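Local coordinates for protein putative platelet activating factor (Streptococcus pneumoniae, PDB 2HSJ) that is of unknown function but belongs to the GDSL-like lipase/acylhydrolase family and is probably an SGNH-type ester hydrolase, at residues Glu34-Phe39 / Thr56-Val61; Gly84-Ile89 / Pro123-Lys128; Arg63-Tyr68 / Asp78-Gly83; Glu46-Gln51 / Ala200-Leu205. All blocks are in the same frame, centred on the assembly; numbering follows the deposited sequence.

Contact 1: Glu34-Phe39 / Thr56-Val61; sequences EPNILF and TSKTIV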
loop_
_atom_site.group_PDB
_atom_site.type_symbol
_atom_site.label_atom_id
_atom_site.label_comp_id
_atom_site.label_asym_id
_atom_site.label_seq_id
_atom_site.Cartn_x
_atom_site.Cartn_y
_atom_site.Cartn_z
ATOM N N GLU D 34 2.489 -4.274 3.819
ATOM C CA GLU D 34 1.948 -5.611 4.011
ATOM C C GLU D 34 2.436 -6.483 2.865
ATOM O O GLU D 34 2.102 -6.222 1.700
ATOM C CB GLU D 34 0.419 -5.541 3.985
ATOM C CG GLU D 34 -0.163 -5.010 5.297
ATOM C CD GLU D 34 -0.134 -6.025 6.433
ATOM O OE1 GLU D 34 0.396 -7.142 6.257
ATOM O OE2 GLU D 34 -0.650 -5.697 7.528
ATOM N N PRO D 35 3.274 -7.493 3.157
ATOM C CA PRO D 35 3.707 -8.329 2.047
ATOM C C PRO D 35 2.553 -9.119 1.455
ATOM O O PRO D 35 1.847 -9.797 2.181
ATOM C CB PRO D 35 4.733 -9.285 2.658
ATOM C CG PRO D 35 4.718 -9.041 4.121
ATOM C CD PRO D 35 3.884 -7.869 4.455
ATOM N N ASN D 36 2.372 -9.011 0.150
ATOM C CA ASN D 36 1.456 -9.896 -0.549
ATOM C C ASN D 36 2.171 -11.200 -0.887
ATOM O O ASN D 36 1.583 -12.290 -0.819
ATOM C CB ASN D 36 0.902 -9.201 -1.793
ATOM C CG ASN D 36 -0.041 -10.092 -2.581
ATOM O OD1 ASN D 36 0.362 -10.693 -3.588
ATOM N ND2 ASN D 36 -1.307 -10.219 -2.108
ATOM N N ILE D 37 3.453 -11.076 -1.251
ATOM C CA ILE D 37 4.302 -12.214 -1.556
ATOM C C ILE D 37 5.567 -12.029 -0.711
ATOM O O ILE D 37 6.130 -10.912 -0.658
ATOM C CB ILE D 37 4.700 -12.228 -3.070
ATOM C CG1 ILE D 37 3.464 -12.043 -3.968
ATOM C CG2 ILE D 37 5.582 -13.428 -3.414
ATOM C CD1 ILE D 37 2.552 -13.178 -4.084
ATOM N N LEU D 38 5.988 -13.096 -0.026
ATOM C CA LEU D 38 7.313 -13.127 0.583
ATOM C C LEU D 38 8.213 -13.997 -0.276
ATOM O O LEU D 38 7.849 -15.155 -0.557
ATOM C CB LEU D 38 7.238 -13.724 1.991
ATOM C CG LEU D 38 6.607 -12.821 3.054
ATOM C CD1 LEU D 38 6.159 -13.623 4.257
ATOM C CD2 LEU D 38 7.574 -11.736 3.562
ATOM N N PHE D 39 9.369 -13.480 -0.704
ATOM C CA PHE D 39 10.366 -14.306 -1.399
ATOM C C PHE D 39 11.393 -14.707 -0.359
ATOM O O PHE D 39 12.011 -13.846 0.266
ATOM C CB PHE D 39 11.054 -13.522 -2.530
ATOM C CG PHE D 39 10.489 -13.798 -3.904
ATOM C CD1 PHE D 39 9.211 -13.375 -4.232
ATOM C CD2 PHE D 39 11.242 -14.467 -4.862
ATOM C CE1 PHE D 39 8.680 -13.609 -5.500
ATOM C CE2 PHE D 39 10.705 -14.722 -6.128
ATOM C CZ PHE D 39 9.434 -14.292 -6.439
ATOM N N THR D 56 5.822 -2.582 -8.758
ATOM C CA THR D 56 5.464 -2.260 -7.381
ATOM C C THR D 56 3.975 -2.430 -7.096
ATOM O O THR D 56 3.513 -2.237 -5.938
ATOM C CB THR D 56 5.822 -0.806 -7.018
ATOM O OG1 THR D 56 5.070 0.080 -7.827
ATOM C CG2 THR D 56 7.321 -0.537 -7.217
ATOM N N SER D 57 3.200 -2.813 -8.108
ATOM C CA SER D 57 1.743 -2.864 -7.890
ATOM C C SER D 57 1.383 -3.990 -6.923
ATOM O O SER D 57 0.444 -3.851 -6.134
ATOM C CB SER D 57 0.960 -2.946 -9.205
ATOM O OG SER D 57 1.165 -1.757 -9.972
ATOM N N LYS D 58 2.144 -5.078 -6.980
ATOM C CA LYS D 58 2.010 -6.199 -6.060
ATOM C C LYS D 58 3.218 -6.091 -5.138
ATOM O O LYS D 58 4.371 -6.056 -5.616
ATOM C CB LYS D 58 2.060 -7.515 -6.851
ATOM C CG LYS D 58 1.959 -8.762 -6.015
ATOM C CD LYS D 58 1.800 -9.996 -6.906
ATOM C CE LYS D 58 0.379 -10.211 -7.379
ATOM N NZ LYS D 58 -0.399 -11.029 -6.410
ATOM N N THR D 59 2.978 -6.074 -3.827
ATOM C CA THR D 59 4.056 -5.906 -2.862
ATOM C C THR D 59 4.743 -7.223 -2.560
ATOM O O THR D 59 4.178 -8.110 -1.893
ATOM C CB THR D 59 3.582 -5.272 -1.545
ATOM O OG1 THR D 59 2.922 -4.039 -1.855
ATOM C CG2 THR D 59 4.751 -4.974 -0.625
ATOM N N ILE D 60 5.983 -7.322 -3.041
ATOM C CA ILE D 60 6.807 -8.512 -2.880
ATOM C C ILE D 60 7.966 -8.080 -1.999
ATOM O O ILE D 60 8.654 -7.111 -2.280
ATOM C CB ILE D 60 7.388 -8.978 -4.243
ATOM C CG1 ILE D 60 6.223 -9.134 -5.238
ATOM C CG2 ILE D 60 8.217 -10.286 -4.039
ATOM C CD1 ILE D 60 6.612 -9.585 -6.689
ATOM N N VAL D 61 8.138 -8.814 -0.908
ATOM C CA VAL D 61 9.171 -8.472 0.070
ATOM C C VAL D 61 10.278 -9.517 0.084
ATOM O O VAL D 61 10.017 -10.726 0.087
ATOM C CB VAL D 61 8.548 -8.273 1.510
ATOM C CG1 VAL D 61 9.594 -8.090 2.595
ATOM C CG2 VAL D 61 7.616 -7.070 1.529
#

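Contact 2: Gly84-Ile89 / Pro123-Lys128; sequences GAVDKI and PLTEIK. With GOL (glycerol), chain T.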
loop_
_atom_site.group_PDB
_atom_site.type_symbol
_atom_site.label_atom_id
_atom_site.label_comp_id
_atom_site.label_asym_id
_atom_site.label_seq_id
_atom_site.Cartn_x
_atom_site.Cartn_y
_atom_site.Cartn_z
ATOM N N GLY D 84 -0.053 -9.600 7.758
ATOM C CA GLY D 84 -1.423 -10.000 8.031
ATOM C C GLY D 84 -2.203 -10.522 6.840
ATOM O O GLY D 84 -3.377 -10.912 7.007
ATOM N N ALA D 85 -1.590 -10.493 5.648
ATOM C CA ALA D 85 -2.310 -10.880 4.421
ATOM C C ALA D 85 -1.359 -11.464 3.374
ATOM O O ALA D 85 -1.290 -11.021 2.218
ATOM C CB ALA D 85 -3.037 -9.677 3.859
ATOM N N VAL D 86 -0.563 -12.428 3.814
ATOM C CA VAL D 86 0.406 -13.036 2.904
ATOM C C VAL D 86 -0.316 -14.040 2.004
ATOM O O VAL D 86 -0.824 -15.057 2.472
ATOM C CB VAL D 86 1.530 -13.759 3.668
ATOM C CG1 VAL D 86 2.560 -14.291 2.652
ATOM C CG2 VAL D 86 2.176 -12.796 4.681
ATOM N N ASP D 87 -0.384 -13.733 0.720
ATOM C CA ASP D 87 -1.020 -14.648 -0.227
ATOM C C ASP D 87 -0.116 -15.831 -0.565
ATOM O O ASP D 87 -0.585 -16.977 -0.650
ATOM C CB ASP D 87 -1.392 -13.890 -1.516
ATOM C CG ASP D 87 -2.712 -13.148 -1.402
ATOM O OD1 ASP D 87 -3.328 -13.149 -0.293
ATOM O OD2 ASP D 87 -3.158 -12.582 -2.434
ATOM N N LYS D 88 1.171 -15.554 -0.792
ATOM C CA LYS D 88 2.077 -16.569 -1.286
ATOM C C LYS D 88 3.451 -16.341 -0.721
ATOM O O LYS D 88 3.876 -15.197 -0.486
ATOM C CB LYS D 88 2.189 -16.530 -2.827
ATOM C CG LYS D 88 0.871 -16.742 -3.555
ATOM C CD LYS D 88 1.085 -16.636 -5.041
ATOM C CE LYS D 88 -0.194 -16.913 -5.798
ATOM N NZ LYS D 88 -1.162 -15.831 -5.583
ATOM N N ILE D 89 4.144 -17.453 -0.524
ATOM C CA ILE D 89 5.571 -17.477 -0.222
ATOM C C ILE D 89 6.257 -18.181 -1.371
ATOM O O ILE D 89 5.882 -19.292 -1.718
ATOM C CB ILE D 89 5.841 -18.270 1.078
ATOM C CG1 ILE D 89 5.287 -17.505 2.281
ATOM C CG2 ILE D 89 7.349 -18.572 1.255
ATOM C CD1 ILE D 89 5.032 -18.404 3.524
ATOM N N PRO D 123 -2.210 -20.349 7.607
ATOM C CA PRO D 123 -2.951 -21.451 6.985
ATOM C C PRO D 123 -3.547 -21.205 5.590
ATOM O O PRO D 123 -3.776 -22.179 4.864
ATOM C CB PRO D 123 -4.061 -21.771 8.000
ATOM C CG PRO D 123 -4.177 -20.583 8.853
ATOM C CD PRO D 123 -2.868 -19.851 8.831
ATOM N N LEU D 124 -3.775 -19.940 5.220
ATOM C CA LEU D 124 -4.379 -19.644 3.911
ATOM C C LEU D 124 -3.325 -19.259 2.877
ATOM O O LEU D 124 -3.669 -18.933 1.741
ATOM C CB LEU D 124 -5.454 -18.546 4.012
ATOM C CG LEU D 124 -6.667 -18.874 4.893
ATOM C CD1 LEU D 124 -7.607 -17.678 5.043
ATOM C CD2 LEU D 124 -7.406 -20.039 4.304
ATOM N N THR D 125 -2.058 -19.309 3.271
ATOM C CA THR D 125 -0.974 -18.903 2.380
ATOM C C THR D 125 -0.501 -20.072 1.530
ATOM O O THR D 125 -0.341 -21.191 2.033
ATOM C CB THR D 125 0.184 -18.328 3.205
ATOM O OG1 THR D 125 -0.311 -17.219 3.972
ATOM C CG2 THR D 125 1.359 -17.869 2.323
ATOM N N GLU D 126 -0.295 -19.811 0.242
ATOM C CA GLU D 126 0.255 -20.795 -0.690
ATOM C C GLU D 126 1.769 -20.752 -0.679
ATOM O O GLU D 126 2.349 -19.681 -0.470
ATOM C CB GLU D 126 -0.256 -20.519 -2.102
ATOM C CG GLU D 126 -1.752 -20.838 -2.215
ATOM C CD GLU D 126 -2.329 -20.455 -3.550
ATOM O OE1 GLU D 126 -1.649 -19.776 -4.324
ATOM O OE2 GLU D 126 -3.487 -20.841 -3.839
ATOM N N ILE D 127 2.430 -21.903 -0.875
ATOM C CA ILE D 127 3.876 -21.929 -1.034
ATOM C C ILE D 127 4.168 -22.306 -2.463
ATOM O O ILE D 127 3.628 -23.296 -2.969
ATOM C CB ILE D 127 4.557 -22.922 -0.044
ATOM C CG1 ILE D 127 4.439 -22.387 1.390
ATOM C CG2 ILE D 127 6.031 -23.169 -0.404
ATOM C CD1 ILE D 127 4.838 -23.427 2.472
ATOM N N LYS D 128 4.981 -21.503 -3.132
ATOM C CA LYS D 128 5.464 -21.841 -4.473
ATOM C C LYS D 128 6.899 -22.305 -4.301
ATOM O O LYS D 128 7.788 -21.509 -3.974
ATOM C CB LYS D 128 5.357 -20.611 -5.385
ATOM C CG LYS D 128 3.958 -19.989 -5.405
ATOM C CD LYS D 128 2.941 -21.014 -5.950
ATOM C CE LYS D 128 1.519 -20.479 -5.947
ATOM N NZ LYS D 128 0.534 -21.542 -6.381
HETATM C C1 GOL T . -3.730 -16.674 6.159
HETATM O O1 GOL T . -2.564 -17.426 5.919
HETATM C C2 GOL T . -3.330 -15.264 6.555
HETATM O O2 GOL T . -2.669 -15.326 7.803
HETATM C C3 GOL T . -2.425 -14.663 5.484
HETATM O O3 GOL T . -1.310 -14.049 6.089
HETATM O O HOH W 1 -3.203 -17.893 -0.761
HETATM O O HOH W 2 -2.684 -17.112 -3.460
#

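Contact 3: Arg63-Tyr68 / Asp78-Gly83; sequences RGIRGY and DAHLYG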
loop_
_atom_site.group_PDB
_atom_site.type_symbol
_atom_site.label_atom_id
_atom_site.label_comp_id
_atom_site.label_asym_id
_atom_site.label_seq_id
_atom_site.Cartn_x
_atom_site.Cartn_y
_atom_site.Cartn_z
ATOM N N ARG D 63 13.038 -11.701 1.629
ATOM C CA ARG D 63 13.577 -12.290 2.847
ATOM C C ARG D 63 14.606 -13.371 2.465
ATOM O O ARG D 63 14.667 -14.431 3.078
ATOM C CB ARG D 63 12.439 -12.859 3.736
ATOM C CG ARG D 63 11.639 -11.764 4.501
ATOM C CD ARG D 63 12.523 -11.129 5.560
ATOM N NE ARG D 63 11.873 -10.116 6.403
ATOM C CZ ARG D 63 11.793 -8.825 6.058
ATOM N NH1 ARG D 63 12.276 -8.395 4.883
ATOM N NH2 ARG D 63 11.207 -7.943 6.895
ATOM N N GLY D 64 15.462 -13.045 1.500
ATOM C CA GLY D 64 16.555 -13.965 1.140
ATOM C C GLY D 64 17.834 -13.653 1.905
ATOM O O GLY D 64 18.051 -12.519 2.367
ATOM N N ILE D 65 18.693 -14.662 2.033
ATOM C CA ILE D 65 19.985 -14.500 2.701
ATOM C C ILE D 65 21.057 -15.294 1.969
ATOM O O ILE D 65 20.911 -16.511 1.740
ATOM C CB ILE D 65 19.948 -14.952 4.183
ATOM C CG1 ILE D 65 18.874 -14.180 4.943
ATOM C CG2 ILE D 65 21.343 -14.802 4.831
ATOM C CD1 ILE D 65 18.876 -14.336 6.455
ATOM N N ARG D 66 22.145 -14.612 1.622
ATOM C CA ARG D 66 23.258 -15.262 0.934
ATOM C C ARG D 66 23.743 -16.487 1.691
ATOM O O ARG D 66 23.743 -16.528 2.923
ATOM C CB ARG D 66 24.415 -14.282 0.776
ATOM C CG ARG D 66 25.067 -13.928 2.153
ATOM C CD ARG D 66 25.852 -12.676 2.145
ATOM N NE ARG D 66 24.995 -11.509 2.025
ATOM C CZ ARG D 66 25.457 -10.278 2.138
ATOM N NH1 ARG D 66 26.749 -10.090 2.414
ATOM N NH2 ARG D 66 24.646 -9.249 1.991
ATOM N N GLY D 67 24.115 -17.503 0.924
ATOM C CA GLY D 67 24.696 -18.707 1.471
ATOM C C GLY D 67 23.722 -19.617 2.211
ATOM O O GLY D 67 24.154 -20.605 2.832
ATOM N N TYR D 68 22.415 -19.334 2.142
ATOM C CA TYR D 68 21.474 -20.077 3.001
ATOM C C TYR D 68 21.301 -21.500 2.492
ATOM O O TYR D 68 21.433 -21.766 1.302
ATOM C CB TYR D 68 20.108 -19.418 2.984
ATOM C CG TYR D 68 19.552 -19.007 4.337
ATOM C CD1 TYR D 68 20.390 -18.610 5.395
ATOM C CD2 TYR D 68 18.158 -18.936 4.530
ATOM C CE1 TYR D 68 19.830 -18.168 6.622
ATOM C CE2 TYR D 68 17.616 -18.492 5.721
ATOM C CZ TYR D 68 18.439 -18.107 6.737
ATOM O OH TYR D 68 17.895 -17.677 7.907
ATOM N N ASP D 78 11.494 -17.893 11.588
ATOM C CA ASP D 78 10.776 -16.723 12.090
ATOM C C ASP D 78 11.277 -15.411 11.510
ATOM O O ASP D 78 10.528 -14.428 11.448
ATOM C CB ASP D 78 10.916 -16.640 13.625
ATOM C CG ASP D 78 12.345 -16.378 14.084
ATOM O OD1 ASP D 78 13.234 -17.212 13.852
ATOM O OD2 ASP D 78 12.570 -15.335 14.736
ATOM N N ALA D 79 12.551 -15.367 11.143
ATOM C CA ALA D 79 13.092 -14.123 10.583
ATOM C C ALA D 79 12.484 -13.808 9.200
ATOM O O ALA D 79 12.616 -12.680 8.698
ATOM C CB ALA D 79 14.629 -14.198 10.497
ATOM N N HIS D 80 11.848 -14.813 8.596
ATOM C CA HIS D 80 11.494 -14.711 7.172
ATOM C C HIS D 80 10.026 -14.531 6.952
ATOM O O HIS D 80 9.599 -14.429 5.804
ATOM C CB HIS D 80 12.000 -15.942 6.426
ATOM C CG HIS D 80 13.479 -16.103 6.549
ATOM N ND1 HIS D 80 14.365 -15.598 5.618
ATOM C CD2 HIS D 80 14.232 -16.663 7.523
ATOM C CE1 HIS D 80 15.601 -15.864 6.003
ATOM N NE2 HIS D 80 15.553 -16.477 7.173
ATOM N N LEU D 81 9.250 -14.461 8.046
ATOM C CA LEU D 81 7.779 -14.438 7.939
ATOM C C LEU D 81 7.172 -13.289 8.733
ATOM O O LEU D 81 7.420 -13.167 9.950
ATOM C CB LEU D 81 7.197 -15.754 8.449
ATOM C CG LEU D 81 7.604 -17.044 7.712
ATOM C CD1 LEU D 81 7.149 -18.289 8.488
ATOM C CD2 LEU D 81 7.019 -17.062 6.319
ATOM N N TYR D 82 6.375 -12.457 8.050
ATOM C CA TYR D 82 5.515 -11.490 8.727
ATOM C C TYR D 82 4.389 -11.097 7.797
ATOM O O TYR D 82 4.428 -11.424 6.590
ATOM C CB TYR D 82 6.277 -10.258 9.189
ATOM C CG TYR D 82 6.570 -9.214 8.131
ATOM C CD1 TYR D 82 5.805 -8.047 8.036
ATOM C CD2 TYR D 82 7.646 -9.372 7.243
ATOM C CE1 TYR D 82 6.087 -7.051 7.113
ATOM C CE2 TYR D 82 7.925 -8.386 6.284
ATOM C CZ TYR D 82 7.131 -7.227 6.208
ATOM O OH TYR D 82 7.408 -6.216 5.298
ATOM N N GLY D 83 3.398 -10.422 8.368
ATOM C CA GLY D 83 2.306 -9.854 7.606
ATOM C C GLY D 83 0.962 -10.409 7.987
ATOM O O GLY D 83 0.846 -11.552 8.445
#

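Contact 4: Glu46-Gln51 / Ala200-Leu205; sequences EYYPLQ and AGYQAL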
loop_
_atom_site.group_PDB
_atom_site.type_symbol
_atom_site.label_atom_id
_atom_site.label_comp_id
_atom_site.label_asym_id
_atom_site.label_seq_id
_atom_site.Cartn_x
_atom_site.Cartn_y
_atom_site.Cartn_z
ATOM N N GLU D 46 18.256 -13.129 -2.201
ATOM C CA GLU D 46 18.744 -11.878 -1.608
ATOM C C GLU D 46 19.091 -10.820 -2.654
ATOM O O GLU D 46 18.806 -9.605 -2.483
ATOM C CB GLU D 46 19.977 -12.095 -0.703
ATOM C CG GLU D 46 20.279 -10.813 0.047
ATOM C CD GLU D 46 21.557 -10.805 0.837
ATOM O OE1 GLU D 46 22.068 -11.880 1.257
ATOM O OE2 GLU D 46 22.073 -9.667 1.048
ATOM N N TYR D 47 19.699 -11.284 -3.747
ATOM C CA TYR D 47 20.209 -10.369 -4.777
ATOM C C TYR D 47 19.210 -10.084 -5.897
ATOM O O TYR D 47 19.517 -9.325 -6.860
ATOM C CB TYR D 47 21.508 -10.903 -5.411
ATOM C CG TYR D 47 22.588 -11.343 -4.449
ATOM C CD1 TYR D 47 22.754 -10.725 -3.209
ATOM C CD2 TYR D 47 23.487 -12.350 -4.824
ATOM C CE1 TYR D 47 23.804 -11.142 -2.317
ATOM C CE2 TYR D 47 24.499 -12.759 -3.967
ATOM C CZ TYR D 47 24.643 -12.157 -2.726
ATOM O OH TYR D 47 25.667 -12.605 -1.904
ATOM N N TYR D 48 18.009 -10.625 -5.780
ATOM C CA TYR D 48 16.992 -10.496 -6.817
ATOM C C TYR D 48 16.437 -9.081 -6.837
ATOM O O TYR D 48 15.902 -8.608 -5.807
ATOM C CB TYR D 48 15.869 -11.459 -6.460
ATOM C CG TYR D 48 14.936 -11.892 -7.604
ATOM C CD1 TYR D 48 14.513 -13.213 -7.678
ATOM C CD2 TYR D 48 14.503 -11.006 -8.599
ATOM C CE1 TYR D 48 13.661 -13.648 -8.662
ATOM C CE2 TYR D 48 13.604 -11.429 -9.633
ATOM C CZ TYR D 48 13.235 -12.785 -9.664
ATOM O OH TYR D 48 12.367 -13.243 -10.652
ATOM N N PRO D 49 16.531 -8.389 -7.992
ATOM C CA PRO D 49 15.926 -7.039 -8.095
ATOM C C PRO D 49 14.453 -7.139 -8.318
ATOM O O PRO D 49 13.922 -6.903 -9.398
ATOM C CB PRO D 49 16.630 -6.403 -9.307
ATOM C CG PRO D 49 17.023 -7.587 -10.165
ATOM C CD PRO D 49 17.244 -8.786 -9.229
ATOM N N LEU D 50 13.746 -7.473 -7.248
ATOM C CA LEU D 50 12.308 -7.718 -7.365
ATOM C C LEU D 50 11.488 -6.523 -7.843
ATOM O O LEU D 50 10.624 -6.659 -8.705
ATOM C CB LEU D 50 11.773 -8.202 -6.024
ATOM C CG LEU D 50 12.337 -9.527 -5.564
ATOM C CD1 LEU D 50 12.069 -9.739 -4.049
ATOM C CD2 LEU D 50 11.746 -10.656 -6.353
ATOM N N GLN D 51 11.743 -5.372 -7.224
ATOM C CA GLN D 51 10.982 -4.167 -7.574
ATOM C C GLN D 51 11.133 -3.840 -9.043
ATOM O O GLN D 51 10.156 -3.556 -9.728
ATOM C CB GLN D 51 11.494 -2.983 -6.759
ATOM C CG GLN D 51 10.849 -1.677 -7.105
ATOM C CD GLN D 51 11.669 -0.516 -6.605
ATOM O OE1 GLN D 51 12.883 -0.464 -6.796
ATOM N NE2 GLN D 51 10.998 0.449 -5.984
ATOM N N ALA D 200 20.039 -10.288 -17.116
ATOM C CA ALA D 200 19.278 -11.031 -18.153
ATOM C C ALA D 200 18.700 -12.321 -17.570
ATOM O O ALA D 200 17.564 -12.683 -17.876
ATOM C CB ALA D 200 20.159 -11.364 -19.350
ATOM N N GLY D 201 19.479 -13.000 -16.727
ATOM C CA GLY D 201 19.001 -14.205 -16.031
ATOM C C GLY D 201 17.806 -13.919 -15.139
ATOM O O GLY D 201 16.790 -14.616 -15.190
ATOM N N TYR D 202 17.914 -12.870 -14.323
ATOM C CA TYR D 202 16.770 -12.486 -13.485
ATOM C C TYR D 202 15.554 -12.061 -14.311
ATOM O O TYR D 202 14.397 -12.302 -13.931
ATOM C CB TYR D 202 17.168 -11.368 -12.516
ATOM C CG TYR D 202 17.893 -11.840 -11.275
ATOM C CD1 TYR D 202 17.214 -12.602 -10.311
ATOM C CD2 TYR D 202 19.204 -11.441 -11.008
ATOM C CE1 TYR D 202 17.839 -13.026 -9.150
ATOM C CE2 TYR D 202 19.853 -11.854 -9.832
ATOM C CZ TYR D 202 19.146 -12.629 -8.903
ATOM O OH TYR D 202 19.762 -13.040 -7.753
ATOM N N GLN D 203 15.789 -11.426 -15.446
ATOM C CA GLN D 203 14.653 -11.016 -16.274
ATOM C C GLN D 203 13.931 -12.272 -16.773
ATOM O O GLN D 203 12.695 -12.335 -16.808
ATOM C CB GLN D 203 15.145 -10.161 -17.454
ATOM C CG GLN D 203 14.004 -9.733 -18.354
ATOM C CD GLN D 203 14.489 -8.915 -19.512
ATOM O OE1 GLN D 203 15.436 -9.310 -20.204
ATOM N NE2 GLN D 203 13.817 -7.779 -19.762
ATOM N N ALA D 204 14.732 -13.254 -17.189
ATOM C CA ALA D 204 14.158 -14.506 -17.730
ATOM C C ALA D 204 13.422 -15.270 -16.631
ATOM O O ALA D 204 12.329 -15.806 -16.864
ATOM C CB ALA D 204 15.262 -15.369 -18.314
ATOM N N LEU D 205 14.019 -15.323 -15.439
ATOM C CA LEU D 205 13.377 -15.962 -14.285
ATOM C C LEU D 205 12.054 -15.280 -13.961
ATOM O O LEU D 205 11.045 -15.939 -13.718
ATOM C CB LEU D 205 14.316 -15.938 -13.061
ATOM C CG LEU D 205 13.769 -16.562 -11.758
ATOM C CD1 LEU D 205 13.278 -18.020 -11.963
ATOM C CD2 LEU D 205 14.809 -16.467 -10.653
#

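Contact 1: Glu34-Phe39 / Thr56-Val61
P35 lays CB against CG2 of V61, 3.8 Å away, where the two segments come together. CD2 of L38 meets CB of V61 on one face of the sheet, and these two side chains point the same way. I37 and I60 lie side by side on the other face, with CB of I37 4.1 Å from CG1 of I60. Residues I37 and L38 pair in register with I60 and V61 as parallel strands. These are neighbours in the central parallel sheet of the SGNH hydrolase fold, and strand 60-64 is one of its two outermost strands within the chain.

I37 O accepts from V61 N at 2.9 Å, and V61 O accepts from F39 N at 2.9 Å. Both bonds are nearly straight. Before the regular strand begins, one carbonyl is gripped twice. T59 O takes N36 N at 2.9 Å and I37 N at 3.1 Å.

N36 carries its side chain anti to the backbone N (chi1 179°). This brings OD1 2.9 Å from NZ of K58, which approaches tilted out of the amide plane. The K58 chain bends twice near its tip to get there, passing CG1 of I37 on the way. NZ also bonds L213 O and makes a salt bridge to D87 of the second subunit. The lysine charge is thus held by several oxygens at a subunit boundary, which probably favours its protonated state.

Contact 2: Gly84-Ile89 / Pro123-Lys128
T125 sends its hydroxyl across to the carbonyl of V86, with OG1 2.7 Å from V86 O. Its methyl CG2 turns to the apolar side and lies 3.8 Å from CG1 of V86. The same methyl meets CD1 of I89 at 3.9 Å. T125 does both with OG1 anti to the carbonyl carbon (chi1 -58°). V86, T125 and I89 are buried and close-packed, with V118 of helix 104-121 against I89.

The backbones pair in parallel: I89 N bonds E126 O, and K128 N bonds I89 O at 2.8 Å. Strands 88-92 and 126-130 and helix 104-121 between them form a beta-alpha-beta crossover of the SGNH hydrolase sheet.

The other face is looser and wet. K88 runs alongside E126, but NZ of K88 stays 4.2 Å from OE1 of E126, and a water on NZ bridges them with a weak bond to OE1. K88 is bound instead by the C-terminal carboxylate of Y214. K128 pairs with E171, and its bridge to E126 is weak. At the strand entrance, a second water links D87 O to L124 O. A glycerol, probably from the crystallisation liquor, accepts from V86 N and L124 N. Its O1 donates to T125 OG1 at 3.0 Å.

Contact 3: Arg63-Tyr68 / Asp78-Gly83
H80 is held at both ring nitrogens by the segment 63-68. ND1 donates to R63 O at 2.8 Å, and that oxygen lies almost exactly in the imidazole plane. NE2 meets OH of Y68 at 2.7 Å, also at the ring edge. The rings of H80 and Y68 are oblique, with planes at 49°. The two bonds fix the rotation of the imidazole, and the bond to R63 O settles that ND1 carries a proton. I65 crosses H80 at about a right angle, with CD1 3.6 Å from CE1 of H80. CB of I65 also sits over one face of the Y68 ring, toward its rim.

R63 runs the other way, along the backbone of 79-80. The chain bends at chi2 (-68°), which brings CD 3.5 Å from A79 O. The guanidinium then lies with one face toward Y82, its NH2 3.4 Å from CE2. The two planes are only 26° apart, but the side chains cross at about a right angle. R63 makes a salt bridge to E52 of the third subunit and also bonds N28, while the OH of Y82 bonds S31. H80 O is buried here without a polar partner.

I65 to Y68 form a type II turn, with G67 at positive phi. G67 N bonds S43, in the GDSI sequence that matches the family signature. SGNH hydrolases commonly place an oxyanion-hole glycine in this loop, consistent with G67. The contact lies between the end of strand 60-64 and the loop after helix 70-75, with helix 3-30 and strand 37-41 packed against it.

Contact 4: Glu46-Gln51 / Ala200-Leu205
This is an aromatic contact, without cross-segment hydrogen bonds, between the loop leading into helix 50-54 and the C-terminal helix 199-209 of the SGNH hydrolase fold. Y48 and Y202 make up most of it. Their rings are oblique, with centroids 4.7 Å apart and planes at 45°. CD1 of Y202 lies over the centre of the Y48 ring. CD2 of L50 covers the opposite face toward the rim, so Y48 is sandwiched. Y48 CG is anti to the backbone N (chi1 -159°), which points the ring at the helix. There its CE1 meets CD2 of L205 at 3.6 Å.

The hydroxyls bond outside the two segments. Y48 OH pairs with S206, and Y202 OH with I44 O. Each tyrosine therefore spans the contact and is fixed at its far end. The OH of Y202 also passes close to the backbone of Y47, 3.5 Å from its C.

P49 takes the N-cap position of helix 50-54 and is the centre of an inverse gamma turn. L27 of the third subunit packs on it. P49 makes a CH-pi contact with Y202: its CD stands 3.8 Å from the ring centroid, 14° off the ring normal.

Contacts 1 and 2 are neighbouring strand pairs of one sheet, with centres 11 Å apart, joined where N36 O meets D87 N at 2.9 Å. Both touch the second subunit. Contact 3 continues strand 60-64 from contact 1, and F39 O meets R63 N at 2.7 Å. It reaches contact 4 through a salt bridge, R66 NH2 to E46 OE2 at 2.8 Å. Contacts 1, 3 and 4 all touch the third subunit. Contacts 2 and 4 do not meet; their nearest atoms are about 10 Å apart. Contact 3 adjoins the probable active site, since S43 is probably the nucleophile, as in relatives. Magnesium lies about 4 Å from the E126 side chain of contact 2 and about 8 Å from that of K58 in contact 1.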